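PDB 2R0X: possible flavin reductase from Haemophilus somnus 129PT, which probably binds FMN and reduces flavins at the expense of NADPH, as a split-barrel oxidoreductase of the flavin reductase family. Local coordinates for residues V70-A75 / A112-D117; H61-R66 / T121-V126; V19-T24 / G32-A37. One frame throughout, in Å; residues are numbered along the deposited sequence. Where two conformers were deposited one is given.

Contact 1 of 3, residues V70-A75 / A112-D117; sequences VNTLTA and ALINFD
The phenyl ring of Phe116 turns an edge to the facing strand: Thr72 OG1 lies in the ring plane, 3.8 Å from CE1, and Val70 O is also near that plane, beside CD1. Outside the pair, Leu48 of strand 46-53 and Ala11 of the second subunit also pack on this phenyl group. On the other face of the sheet the amides of Asn71 and Asn115 meet with their planes 70° apart. Despite that twist Asn115 ND2 reaches a lone pair of Asn71 OD1 at 2.9 Å, the acceptor lying in the donor's amide plane. Leu109 N is a second donor to the same oxygen, and Leu109 O accepts from Asn115 ND2.

Strands 70-72 and 114-117 run antiparallel at 172°. Val70 and Phe116 form a hydrogen-bonded pair, with Val70 N 2.8 Å from Phe116 O; Thr72 N binds Ile114 O at the same length. The register then slips: Leu113 N reaches Thr72 O at 2.8 Å, while Ile114 N makes only a weak 3.4 Å bond to it, a classic beta bulge. Thr72 CB packs on Ile114 CG1 at 3.8 Å, the two side chains lying alongside. With CG2 anti to the backbone N (chi1 -55° for OG1), the hydroxyl remains beside that N and bonds His20 ND1. The buried amides and this hydroxyl thus find partners both across the pair and in neighbouring elements, Asn71 ND2 bonding Ile21 O, consistent with fixed amide orientations.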
ATOM      1  N   VAL A  70     -10.433  -0.219   8.882  1.00  5.29           N
ATOM      2  CA  VAL A  70      -9.282   0.607   8.529  1.00  5.29           C
ATOM      3  C   VAL A  70      -9.695   2.059   8.768  1.00  4.65           C
ATOM      4  O   VAL A  70     -10.585   2.563   8.107  1.00  5.47           O
ATOM      5  CB  VAL A  70      -8.830   0.409   7.076  1.00  5.54           C
ATOM      6  CG1 VAL A  70      -7.687   1.341   6.724  1.00  6.02           C
ATOM      7  CG2 VAL A  70      -8.392  -1.062   6.878  1.00  6.28           C
ATOM      8  N   ASN A  71      -9.039   2.694   9.733  1.00  4.65           N
ATOM      9  CA  ASN A  71      -9.277   4.115  10.048  1.00  4.70           C
ATOM     10  C   ASN A  71      -8.108   4.951   9.542  1.00  4.49           C
ATOM     11  O   ASN A  71      -7.027   4.953  10.169  1.00  5.99           O
ATOM     12  CB  ASN A  71      -9.400   4.274  11.576  1.00  5.59           C
ATOM     13  CG  ASN A  71     -10.520   3.466  12.157  1.00  5.39           C
ATOM     14  OD1 ASN A  71     -11.696   3.829  12.025  1.00  6.22           O
ATOM     15  ND2 ASN A  71     -10.183   2.364  12.807  1.00  6.61           N
ATOM     16  N   THR A  72      -8.298   5.555   8.393  1.00  5.01           N
ATOM     17  CA  THR A  72      -7.222   6.345   7.772  1.00  4.58           C
ATOM     18  C   THR A  72      -7.136   7.703   8.463  1.00  4.97           C
ATOM     19  O   THR A  72      -8.175   8.317   8.724  1.00  6.10           O
ATOM     20  CB  THR A  72      -7.518   6.498   6.281  1.00  5.31           C
ATOM     21  OG1 THR A  72      -7.703   5.217   5.688  1.00  6.07           O
ATOM     22  CG2 THR A  72      -6.361   7.268   5.560  1.00  6.07           C
ATOM     23  N   LEU A  73      -5.935   8.119   8.834  1.00  5.70           N
ATOM     24  CA  LEU A  73      -5.750   9.244   9.736  1.00  5.18           C
ATOM     25  C   LEU A  73      -5.628  10.584   9.016  1.00  5.26           C
ATOM     26  O   LEU A  73      -5.036  10.689   7.939  1.00  5.51           O
ATOM     27  CB  LEU A  73      -4.522   9.020  10.611  1.00  5.04           C
ATOM     28  CG  LEU A  73      -4.528   7.788  11.515  1.00  5.82           C
ATOM     29  CD1 LEU A  73      -3.338   7.802  12.413  1.00  6.74           C
ATOM     30  CD2 LEU A  73      -5.823   7.633  12.303  1.00  6.73           C
ATOM     31  N   THR A  74      -6.161  11.605   9.681  1.00  5.98           N
ATOM     32  CA  THR A  74      -5.952  12.984   9.261  1.00  6.55           C
ATOM     33  C   THR A  74      -4.583  13.462   9.739  1.00  6.18           C
ATOM     34  O   THR A  74      -3.943  12.891  10.621  1.00  6.57           O
ATOM     35  CB  THR A  74      -6.996  13.964   9.822  1.00  6.82           C
ATOM     36  OG1 THR A  74      -6.715  14.150  11.197  1.00  7.34           O
ATOM     37  CG2 THR A  74      -8.452  13.486   9.610  1.00  7.81           C
ATOM     38  N   ALA A  75      -4.171  14.603   9.201  1.00  6.47           N
ATOM     39  CA  ALA A  75      -2.892  15.250   9.544  1.00  6.83           C
ATOM     40  C   ALA A  75      -2.830  15.612  10.997  1.00  7.00           C
ATOM     41  O   ALA A  75      -1.728  15.805  11.511  1.00  9.66           O
ATOM     42  CB  ALA A  75      -2.660  16.484   8.661  1.00  8.58           C
ATOM     43  N   ALA A 112     -11.791  10.709  11.788  1.00  7.57           N
ATOM     44  CA  ALA A 112     -10.801  10.149  10.887  1.00  7.12           C
ATOM     45  C   ALA A 112     -10.954  10.709   9.475  1.00  6.89           C
ATOM     46  O   ALA A 112     -11.968  11.278   9.098  1.00  8.89           O
ATOM     47  CB  ALA A 112     -10.915   8.635  10.849  1.00  8.69           C
ATOM     48  N   LEU A 113      -9.960  10.488   8.628  1.00  5.90           N
ATOM     49  CA  LEU A 113     -10.022  10.868   7.242  1.00  5.71           C
ATOM     50  C   LEU A 113     -11.001   9.977   6.462  1.00  5.82           C
ATOM     51  O   LEU A 113     -11.762  10.441   5.622  1.00  7.04           O
ATOM     52  CB  LEU A 113      -8.646  10.821   6.607  1.00  6.00           C
ATOM     53  CG  LEU A 113      -8.510  11.466   5.237  1.00  6.67           C
ATOM     54  CD1 LEU A 113      -8.481  12.972   5.423  1.00  9.07           C
ATOM     55  CD2 LEU A 113      -7.247  10.967   4.528  1.00  8.14           C
ATOM     56  N   ILE A 114     -10.919   8.671   6.718  1.00  5.64           N
ATOM     57  CA  ILE A 114     -11.740   7.662   6.042  1.00  6.21           C
ATOM     58  C   ILE A 114     -11.887   6.494   6.991  1.00  5.60           C
ATOM     59  O   ILE A 114     -10.973   6.221   7.752  1.00  6.13           O
ATOM     60  CB  ILE A 114     -11.076   7.101   4.714  1.00  6.08           C
ATOM     61  CG1 ILE A 114     -10.115   8.091   4.041  1.00  7.77           C
ATOM     62  CG2 ILE A 114     -12.162   6.666   3.761  1.00  7.75           C
ATOM     63  CD1 ILE A 114      -9.254   7.470   2.959  1.00  7.59           C
ATOM     64  N   ASN A 115     -13.011   5.799   6.904  1.00  5.70           N
ATOM     65  CA  ASN A 115     -13.267   4.608   7.676  1.00  6.00           C
ATOM     66  C   ASN A 115     -13.798   3.505   6.761  1.00  5.84           C
ATOM     67  O   ASN A 115     -14.829   3.695   6.124  1.00  7.53           O
ATOM     68  CB  ASN A 115     -14.284   4.854   8.808  1.00  7.25           C
ATOM     69  CG  ASN A 115     -13.955   6.093   9.661  1.00  6.82           C
ATOM     70  OD1 ASN A 115     -14.459   7.189   9.384  1.00  8.64           O
ATOM     71  ND2 ASN A 115     -13.158   5.913  10.707  1.00  6.63           N
ATOM     72  N   PHE A 116     -13.071   2.402   6.661  1.00  5.13           N
ATOM     73  CA  PHE A 116     -13.488   1.255   5.857  1.00  5.61           C
ATOM     74  C   PHE A 116     -13.741   0.072   6.773  1.00  5.90           C
ATOM     75  O   PHE A 116     -12.834  -0.436   7.400  1.00  6.28           O
ATOM     76  CB  PHE A 116     -12.392   0.831   4.877  1.00  6.63           C
ATOM     77  CG  PHE A 116     -11.863   1.890   3.957  1.00  6.18           C
ATOM     78  CD1 PHE A 116     -10.803   2.690   4.328  1.00  7.13           C
ATOM     79  CD2 PHE A 116     -12.371   2.037   2.698  1.00  7.91           C
ATOM     80  CE1 PHE A 116     -10.260   3.624   3.436  1.00  7.06           C
ATOM     81  CE2 PHE A 116     -11.796   2.957   1.798  1.00  9.66           C
ATOM     82  CZ  PHE A 116     -10.754   3.736   2.205  1.00  8.48           C
ATOM     83  N   ASP A 117     -15.012  -0.336   6.889  1.00  6.01           N
ATOM     84  CA  ASP A 117     -15.379  -1.482   7.750  1.00  5.95           C
ATOM     85  C   ASP A 117     -15.410  -2.729   6.884  1.00  5.27           C
ATOM     86  O   ASP A 117     -16.005  -2.696   5.835  1.00  6.36           O
ATOM     87  CB  ASP A 117     -16.765  -1.227   8.378  1.00  6.08           C
ATOM     88  CG  ASP A 117     -16.979  -2.040   9.638  1.00  6.28           C
ATOM     89  OD1 ASP A 117     -16.038  -2.713  10.085  1.00  7.02           O
ATOM     90  OD2 ASP A 117     -18.110  -1.975  10.179  1.00  8.62           O
TER

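Contact 2 of 3, residues H61-R66 / T121-V126; sequences HFVKNR and TEIKHV. With EDO (1,2-ethanediol), chain J; SO4 (sulfate ion), chain I; ACT (acetate ion), chain F.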
ATOM      1  N   HIS A  61      -6.403 -11.546  17.708  1.00 13.75           N
ATOM      2  CA  HIS A  61      -7.703 -10.927  17.796  1.00 14.03           C
ATOM      3  C   HIS A  61      -8.336 -10.773  16.420  1.00 11.10           C
ATOM      4  O   HIS A  61      -9.517 -10.982  16.219  1.00 13.33           O
ATOM      5  CB  HIS A  61      -7.558  -9.552  18.497  1.00 15.50           C
ATOM      6  CG  HIS A  61      -6.890  -9.629  19.853  1.00 17.76           C
ATOM      7  ND1 HIS A  61      -7.511 -10.186  20.952  1.00 20.56           N
ATOM      8  CD2 HIS A  61      -5.666  -9.238  20.280  1.00 19.11           C
ATOM      9  CE1 HIS A  61      -6.693 -10.141  21.990  1.00 20.54           C
ATOM     10  NE2 HIS A  61      -5.571  -9.562  21.616  1.00 21.08           N
ATOM     11  N   PHE A  62      -7.513 -10.475  15.421  1.00 10.18           N
ATOM     12  CA  PHE A  62      -7.980 -10.346  14.053  1.00  9.24           C
ATOM     13  C   PHE A  62      -8.347 -11.727  13.479  1.00  9.77           C
ATOM     14  O   PHE A  62      -9.339 -11.886  12.794  1.00 10.85           O
ATOM     15  CB  PHE A  62      -6.944  -9.579  13.212  1.00  9.71           C
ATOM     16  CG  PHE A  62      -6.894  -8.131  13.589  1.00  9.08           C
ATOM     17  CD1 PHE A  62      -7.712  -7.207  12.990  1.00  9.62           C
ATOM     18  CD2 PHE A  62      -6.106  -7.728  14.665  1.00  9.99           C
ATOM     19  CE1 PHE A  62      -7.686  -5.846  13.394  1.00  8.22           C
ATOM     20  CE2 PHE A  62      -6.140  -6.382  15.134  1.00 10.95           C
ATOM     21  CZ  PHE A  62      -6.883  -5.458  14.453  1.00 10.25           C
ATOM     22  N   VAL A  63      -7.511 -12.707  13.747  1.00 11.48           N
ATOM     23  CA  VAL A  63      -7.784 -14.084  13.313  1.00 13.81           C
ATOM     24  C   VAL A  63      -9.101 -14.573  13.915  1.00 14.31           C
ATOM     25  O   VAL A  63      -9.883 -15.255  13.245  1.00 15.43           O
ATOM     26  CB  VAL A  63      -6.616 -15.045  13.685  1.00 14.00           C
ATOM     27  CG1 VAL A  63      -6.975 -16.495  13.360  1.00 16.77           C
ATOM     28  CG2 VAL A  63      -5.397 -14.638  12.948  1.00 14.64           C
ATOM     29  N   LYS A  64      -9.313 -14.311  15.195  1.00 14.80           N
ATOM     30  CA  LYS A  64     -10.501 -14.817  15.909  1.00 15.76           C
ATOM     31  C   LYS A  64     -11.756 -14.132  15.368  1.00 14.93           C
ATOM     32  O   LYS A  64     -12.771 -14.776  15.063  1.00 16.79           O
ATOM     33  CB  LYS A  64     -10.387 -14.529  17.411  1.00 19.31           C
ATOM     34  CG  LYS A  64     -11.663 -14.782  18.207  1.00 22.84           C
ATOM     35  N   ASN A  65     -11.714 -12.797  15.255  0.50 12.44           N
ATOM     36  CA  ASN A  65     -12.926 -12.026  14.908  0.50 11.71           C
ATOM     37  C   ASN A  65     -13.292 -12.029  13.451  0.50 10.67           C
ATOM     38  O   ASN A  65     -14.453 -12.014  13.065  0.50  9.91           O
ATOM     39  CB  ASN A  65     -12.808 -10.572  15.322  0.50 12.48           C
ATOM     40  CG  ASN A  65     -12.615 -10.423  16.778  0.50 13.03           C
ATOM     41  OD1 ASN A  65     -12.830 -11.381  17.538  0.50 14.20           O
ATOM     42  ND2 ASN A  65     -12.223  -9.235  17.207  0.50 13.18           N
ATOM     43  N   ARG A  66     -12.268 -11.973  12.629  1.00  9.40           N
ATOM     44  CA  ARG A  66     -12.463 -11.963  11.185  1.00  8.50           C
ATOM     45  C   ARG A  66     -13.203 -10.759  10.605  1.00  7.26           C
ATOM     46  O   ARG A  66     -13.758 -10.813   9.498  1.00  8.29           O
ATOM     47  CB  ARG A  66     -13.030 -13.287  10.715  1.00  9.65           C
ATOM     48  CG  ARG A  66     -12.053 -14.422  10.973  1.00 10.67           C
ATOM     49  CD  ARG A  66     -10.750 -14.332  10.171  1.00 11.50           C
ATOM     50  NE  ARG A  66     -10.985 -14.490   8.747  1.00 11.65           N
ATOM     51  CZ  ARG A  66     -10.981 -15.664   8.124  1.00 11.84           C
ATOM     52  NH1 ARG A  66     -10.685 -16.790   8.750  1.00 12.82           N
ATOM     53  NH2 ARG A  66     -11.303 -15.695   6.850  1.00 12.65           N
ATOM     54  N   THR A 121     -11.891 -11.804   4.583  0.50  7.74           N
ATOM     55  CA  THR A 121     -12.405 -12.858   3.790  0.50  8.95           C
ATOM     56  C   THR A 121     -11.434 -14.041   3.757  0.50  8.30           C
ATOM     57  O   THR A 121     -11.842 -15.197   3.864  0.50  8.26           O
ATOM     58  CB  THR A 121     -12.675 -12.290   2.425  0.50 10.13           C
ATOM     59  OG1 THR A 121     -13.435 -11.060   2.594  0.50 10.42           O
ATOM     60  CG2 THR A 121     -13.414 -13.313   1.590  0.50 11.30           C
ATOM     61  N   GLU A 122     -10.143 -13.751   3.632  1.00  8.01           N
ATOM     62  CA  GLU A 122      -9.115 -14.787   3.618  1.00  8.81           C
ATOM     63  C   GLU A 122      -7.802 -14.192   4.152  1.00  7.47           C
ATOM     64  O   GLU A 122      -7.603 -12.971   4.199  1.00  8.38           O
ATOM     65  CB  GLU A 122      -9.008 -15.428   2.242  1.00 11.60           C
ATOM     66  CG  GLU A 122      -8.420 -14.576   1.226  1.00 13.92           C
ATOM     67  CD  GLU A 122      -8.186 -15.223  -0.132  1.00 16.59           C
ATOM     68  OE1 GLU A 122      -8.428 -16.433  -0.301  1.00 18.88           O
ATOM     69  OE2 GLU A 122      -7.719 -14.503  -1.021  1.00 20.94           O
ATOM     70  N   ILE A 123      -6.949 -15.108   4.571  1.00  8.34           N
ATOM     71  CA  ILE A 123      -5.659 -14.804   5.158  1.00  8.04           C
ATOM     72  C   ILE A 123      -4.611 -15.597   4.425  1.00  7.91           C
ATOM     73  O   ILE A 123      -4.772 -16.812   4.258  1.00  9.32           O
ATOM     74  CB  ILE A 123      -5.651 -15.108   6.679  1.00  9.61           C
ATOM     75  CG1 ILE A 123      -6.744 -14.305   7.420  1.00  9.90           C
ATOM     76  CG2 ILE A 123      -4.285 -14.866   7.297  1.00 10.96           C
ATOM     77  CD1 ILE A 123      -6.866 -14.573   8.938  1.00 12.16           C
ATOM     78  N   LYS A 124      -3.558 -14.905   3.976  1.00  7.46           N
ATOM     79  CA  LYS A 124      -2.424 -15.559   3.334  1.00  7.33           C
ATOM     80  C   LYS A 124      -1.172 -15.362   4.181  1.00  7.49           C
ATOM     81  O   LYS A 124      -0.916 -14.284   4.652  1.00  9.20           O
ATOM     82  CB  LYS A 124      -2.218 -15.016   1.927  1.00  8.89           C
ATOM     83  CG  LYS A 124      -3.418 -15.180   0.982  1.00 11.08           C
ATOM     84  CD  LYS A 124      -3.801 -16.640   0.675  1.00 13.23           C
ATOM     85  CE  LYS A 124      -4.916 -16.751  -0.352  1.00 13.29           C
ATOM     86  NZ  LYS A 124      -5.250 -18.171  -0.543  1.00 14.10           N
ATOM     87  N   HIS A 125      -0.391 -16.417   4.348  1.00  8.26           N
ATOM     88  CA  HIS A 125       0.814 -16.325   5.132  1.00  8.24           C
ATOM     89  C   HIS A 125       2.022 -15.951   4.261  1.00  8.61           C
ATOM     90  O   HIS A 125       2.272 -16.589   3.248  1.00 10.80           O
ATOM     91  CB  HIS A 125       1.105 -17.664   5.824  1.00  9.27           C
ATOM     92  CG  HIS A 125       0.001 -18.178   6.682  1.00 11.16           C
ATOM     93  ND1 HIS A 125      -0.604 -17.421   7.654  1.00 12.00           N
ATOM     94  CD2 HIS A 125      -0.609 -19.397   6.727  1.00 13.98           C
ATOM     95  CE1 HIS A 125      -1.533 -18.139   8.268  1.00 13.65           C
ATOM     96  NE2 HIS A 125      -1.547 -19.348   7.734  1.00 15.34           N
ATOM     97  N   VAL A 126       2.780 -14.949   4.716  1.00  8.21           N
ATOM     98  CA  VAL A 126       4.015 -14.551   4.075  1.00  9.05           C
ATOM     99  C   VAL A 126       5.110 -14.415   5.139  1.00  9.25           C
ATOM    100  O   VAL A 126       5.516 -13.317   5.535  1.00 10.80           O
ATOM    101  CB  VAL A 126       3.861 -13.229   3.282  1.00 10.12           C
ATOM    102  CG1 VAL A 126       5.137 -12.948   2.411  1.00 11.53           C
ATOM    103  CG2 VAL A 126       2.641 -13.303   2.366  1.00 12.25           C
TER
HETATM  104  C1  EDO J 166      -4.345 -21.951   8.586  1.00 14.19           C
HETATM  105  O1  EDO J 166      -2.995 -21.579   8.840  1.00 16.68           O
HETATM  106  C2  EDO J 166      -4.677 -21.568   7.181  1.00 13.62           C
HETATM  107  O2  EDO J 166      -4.662 -20.144   7.079  1.00 14.69           O
HETATM  108  S   SO4 I 165      -4.131  -7.606  24.603  1.00 48.60           S
HETATM  109  O1  SO4 I 165      -5.562  -7.699  24.931  1.00 48.81           O
HETATM  110  O2  SO4 I 165      -3.795  -8.648  23.623  1.00 48.13           O
HETATM  111  O3  SO4 I 165      -3.347  -7.811  25.836  1.00 48.72           O
HETATM  112  O4  SO4 I 165      -3.863  -6.255  24.109  1.00 48.33           O
HETATM  113  C   ACT F 162     -10.848 -11.125  21.826  1.00 25.14           C
HETATM  114  O   ACT F 162      -9.900 -11.630  22.401  1.00 28.33           O
HETATM  115  OXT ACT F 162     -10.987  -9.932  22.093  1.00 28.00           O
HETATM  116  CH3 ACT F 162     -11.854 -11.932  21.055  1.00 23.67           C
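Arg66 lies across from Ile123, and its chain can be followed atom by atom. From CB, CG leaves anti to the carbonyl carbon; chi2 (-65°) and chi3 (-66°) then fold the chain back, which brings its far half to segment 121-126. CD comes within 4.1 Å of Ile123 CD1, and NE is equally close to that methyl, which sits over one face of the guanidinium. At the tip, NH2 is 3.1 Å from Thr121 O, which lies in the guanidinium plane at its edge. The established hydrogen bond of the same NH2 goes to Ile120 O, just before the strand segment.

Beyond the arginine, Ile123 CD1 also meets Val63 CG2 at 4.3 Å, a looser apolar touch from the preceding helical turn. The helix ends here: Arg66 N still bonds Phe62 O at 2.9 Å, but the positive phi of Arg66 (64°) breaks the helical course.

At the far side of the helix, the ring of His61 donates from NE2 to sulfate O2 at 2.8 Å and from ND1 to acetate O at 3.1 Å, both ions probably from the crystallisation liquor. The arrangement is surface packing of a helix C-terminus, helix 59-65, against the Ile123 side of strand 114-126, a long strand of the split barrel, next to the classic bulge that Thr121 and Glu122 form opposite Ile133.

Contact 3 of 3, residues V19-T24 / G32-A37; sequences VHIVTT and GFTASA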
ATOM      1  N   VAL A  19      -1.300   6.685   6.694  1.00  5.77           N
ATOM      2  CA  VAL A  19      -1.231   6.089   8.001  1.00  5.15           C
ATOM      3  C   VAL A  19      -2.630   5.750   8.452  1.00  5.30           C
ATOM      4  O   VAL A  19      -3.553   6.534   8.323  1.00  5.62           O
ATOM      5  CB  VAL A  19      -0.574   7.042   9.014  1.00  6.03           C
ATOM      6  CG1 VAL A  19      -0.402   6.346  10.368  1.00  7.41           C
ATOM      7  CG2 VAL A  19       0.785   7.554   8.525  1.00  8.71           C
ATOM      8  N   HIS A  20      -2.801   4.551   8.972  1.00  5.66           N
ATOM      9  CA  HIS A  20      -4.101   4.030   9.373  1.00  5.71           C
ATOM     10  C   HIS A  20      -3.998   3.436  10.770  1.00  5.36           C
ATOM     11  O   HIS A  20      -2.922   2.960  11.203  1.00  6.94           O
ATOM     12  CB  HIS A  20      -4.543   2.912   8.424  1.00  5.77           C
ATOM     13  CG  HIS A  20      -4.310   3.181   7.003  1.00  5.33           C
ATOM     14  ND1 HIS A  20      -5.241   3.796   6.204  1.00  6.45           N
ATOM     15  CD2 HIS A  20      -3.211   2.945   6.260  1.00  6.16           C
ATOM     16  CE1 HIS A  20      -4.692   3.951   5.013  1.00  6.75           C
ATOM     17  NE2 HIS A  20      -3.463   3.444   5.018  1.00  6.90           N
ATOM     18  N   ILE A  21      -5.116   3.408  11.496  1.00  4.83           N
ATOM     19  CA  ILE A  21      -5.232   2.624  12.705  1.00  5.55           C
ATOM     20  C   ILE A  21      -6.257   1.524  12.400  1.00  4.64           C
ATOM     21  O   ILE A  21      -7.408   1.821  11.999  1.00  5.36           O
ATOM     22  CB  ILE A  21      -5.600   3.447  13.929  1.00  6.48           C
ATOM     23  CG1 ILE A  21      -4.439   4.380  14.273  1.00  6.52           C
ATOM     24  CG2 ILE A  21      -5.892   2.514  15.113  1.00  6.65           C
ATOM     25  CD1 ILE A  21      -4.767   5.426  15.351  1.00  7.94           C
ATOM     26  N   VAL A  22      -5.816   0.279  12.459  1.00  4.73           N
ATOM     27  CA  VAL A  22      -6.620  -0.877  12.080  1.00  5.02           C
ATOM     28  C   VAL A  22      -7.137  -1.484  13.362  1.00  5.26           C
ATOM     29  O   VAL A  22      -6.359  -1.841  14.229  1.00  6.56           O
ATOM     30  CB  VAL A  22      -5.761  -1.857  11.284  1.00  6.38           C
ATOM     31  CG1 VAL A  22      -6.574  -3.142  10.963  1.00  7.56           C
ATOM     32  CG2 VAL A  22      -5.240  -1.164   9.984  1.00  7.36           C
ATOM     33  N   THR A  23      -8.456  -1.653  13.473  1.00  5.61           N
ATOM     34  CA  THR A  23      -9.057  -2.084  14.732  1.00  5.65           C
ATOM     35  C   THR A  23      -9.981  -3.271  14.500  1.00  6.38           C
ATOM     36  O   THR A  23     -10.416  -3.561  13.408  1.00  6.80           O
ATOM     37  CB  THR A  23      -9.899  -0.954  15.323  1.00  6.32           C
ATOM     38  OG1 THR A  23     -10.955  -0.665  14.436  1.00  7.46           O
ATOM     39  CG2 THR A  23      -9.058   0.301  15.588  1.00  6.91           C
ATOM     40  N   THR A  24     -10.294  -3.932  15.612  1.00  6.71           N
ATOM     41  CA  THR A  24     -11.273  -5.001  15.652  1.00  7.69           C
ATOM     42  C   THR A  24     -11.865  -5.002  17.071  1.00  8.80           C
ATOM     43  O   THR A  24     -11.354  -4.364  17.994  1.00  9.98           O
ATOM     44  CB  THR A  24     -10.679  -6.373  15.246  1.00  7.74           C
ATOM     45  OG1 THR A  24     -11.735  -7.303  15.010  1.00  9.91           O
ATOM     46  CG2 THR A  24      -9.729  -6.939  16.302  1.00  8.71           C
ATOM     47  N   GLY A  32      -6.388  -2.709  18.459  1.00  7.68           N
ATOM     48  CA  GLY A  32      -6.000  -2.065  17.204  1.00  8.40           C
ATOM     49  C   GLY A  32      -4.516  -1.864  17.119  1.00  7.06           C
ATOM     50  O   GLY A  32      -3.793  -2.058  18.088  1.00  8.73           O
ATOM     51  N   PHE A  33      -4.061  -1.432  15.953  1.00  6.20           N
ATOM     52  CA  PHE A  33      -2.657  -1.178  15.690  1.00  7.09           C
ATOM     53  C   PHE A  33      -2.513  -0.187  14.544  1.00  5.16           C
ATOM     54  O   PHE A  33      -3.314  -0.140  13.643  1.00  5.94           O
ATOM     55  CB  PHE A  33      -1.871  -2.477  15.399  1.00  7.99           C
ATOM     56  CG  PHE A  33      -2.261  -3.177  14.119  1.00  8.22           C
ATOM     57  CD1 PHE A  33      -3.351  -4.022  14.079  1.00  9.82           C
ATOM     58  CD2 PHE A  33      -1.531  -3.031  12.937  1.00  9.70           C
ATOM     59  CE1 PHE A  33      -3.721  -4.682  12.936  1.00 10.48           C
ATOM     60  CE2 PHE A  33      -1.935  -3.727  11.760  1.00  9.75           C
ATOM     61  CZ  PHE A  33      -3.028  -4.532  11.788  1.00 10.67           C
ATOM     62  N   THR A  34      -1.421   0.570  14.594  1.00  6.03           N
ATOM     63  CA  THR A  34      -1.059   1.483  13.501  1.00  6.06           C
ATOM     64  C   THR A  34      -0.472   0.689  12.340  1.00  6.70           C
ATOM     65  O   THR A  34       0.401  -0.161  12.554  1.00  7.59           O
ATOM     66  CB  THR A  34      -0.093   2.548  13.993  1.00  7.08           C
ATOM     67  OG1 THR A  34      -0.721   3.237  15.062  1.00  7.35           O
ATOM     68  CG2 THR A  34       0.269   3.547  12.898  1.00  8.73           C
ATOM     69  N   ALA A  35      -0.908   1.007  11.126  1.00  7.12           N
ATOM     70  CA  ALA A  35      -0.401   0.344   9.913  1.00  7.14           C
ATOM     71  C   ALA A  35      -0.188   1.334   8.799  1.00  6.89           C
ATOM     72  O   ALA A  35      -0.956   2.268   8.613  1.00  8.87           O
ATOM     73  CB  ALA A  35      -1.408  -0.699   9.438  1.00  9.01           C
ATOM     74  N   SER A  36       0.843   1.065   8.013  1.00  7.05           N
ATOM     75  CA  SER A  36       1.030   1.732   6.733  1.00  7.29           C
ATOM     76  C   SER A  36       0.817   0.790   5.535  1.00  7.27           C
ATOM     77  O   SER A  36       0.551   1.253   4.407  1.00  8.97           O
ATOM     78  CB  SER A  36       2.426   2.334   6.640  1.00 10.10           C
ATOM     79  OG  SER A  36       3.413   1.380   7.015  1.00 13.33           O
ATOM     80  N   ALA A  37       0.952  -0.521   5.752  1.00  7.21           N
ATOM     81  CA  ALA A  37       0.915  -1.523   4.659  1.00  6.97           C
ATOM     82  C   ALA A  37      -0.541  -1.928   4.410  1.00  7.56           C
ATOM     83  O   ALA A  37      -0.979  -3.011   4.793  1.00  8.47           O
ATOM     84  CB  ALA A  37       1.810  -2.693   4.992  1.00  9.76           C
TER
HETATM   85  O   HOH W   1      -1.649   2.999   2.888  1.00 13.61           O
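A beta hairpin of the split barrel is built here from strands 17-25 and 30-43, and Val22 and Phe33 face each other within it. The segments 20-24 and 32-35 run antiparallel at 154°, their axes approaching to 4.5 Å. Two hydrogen-bonded pairs fix the register. His20 N reaches Ala35 O at 3.0 Å, and Ala35 N donates to His20 O; Val22 N meets Phe33 O at 2.8 Å, and Phe33 N returns to Val22 O.

The side chains of Val22 and Phe33 run alongside one another in the same direction. Val22 CB stands over one face of the Phe33 ring, 4.1 Å from the centroid and offset toward the rim, which makes a CH-pi contact. Phe33 CG occupies the position between the backbone N and carbonyl carbon (chi1 67°), and this swings the ring across to the valine. Val22 CG2, the other branch, packs on Ala35 CB at 3.9 Å.

On the opposite face Ile21 CG1 meets Thr34 OG1, whose hydroxyl is also bonded to Ser81 O, and Val19 CG1 touches Thr34 CG2. Gly32 pairs with Thr23 at a CA-CA distance of only 3.9 Å, closer than the other pairs.

His20 is held at both ring nitrogens: ND1 has its partner on strand 67-72, while NE2 is 2.8 Å from a water lying in the ring plane. That water also donates to Ser36 O, so it bridges the two segments just past the last bridge, His20 with Ala35.

Strand 67-72 flanks strand 17-25 on its other edge; helix 78-84 packs against Ile21 and Thr34, and helix 59-65 covers Val22 through Phe62, whose ring also meets that of Phe33 edge-to-face.

Overall arrangement
Contacts 1 and 3 are buried strand pairings in one antiparallel sheet, with centres about 9 Å apart; contact 2 is a surface contact, about 21 Å from contact 1 centre to centre and on the other side of the chain's centre. Strand 17-25 lies beside strand 67-72, so contacts 1 and 3 join directly, with Asn71 O meeting Ile21 N, and both touch the second subunit. Contacts 1 and 2 share strand 114-126, using its beginning (114-117) and its end (121-126). Helix 59-65 links contact 2 to contact 3 through Phe62 and Asn65. Backbone bonding dominates contacts 1 and 3, whereas side-chain packing carries contact 2.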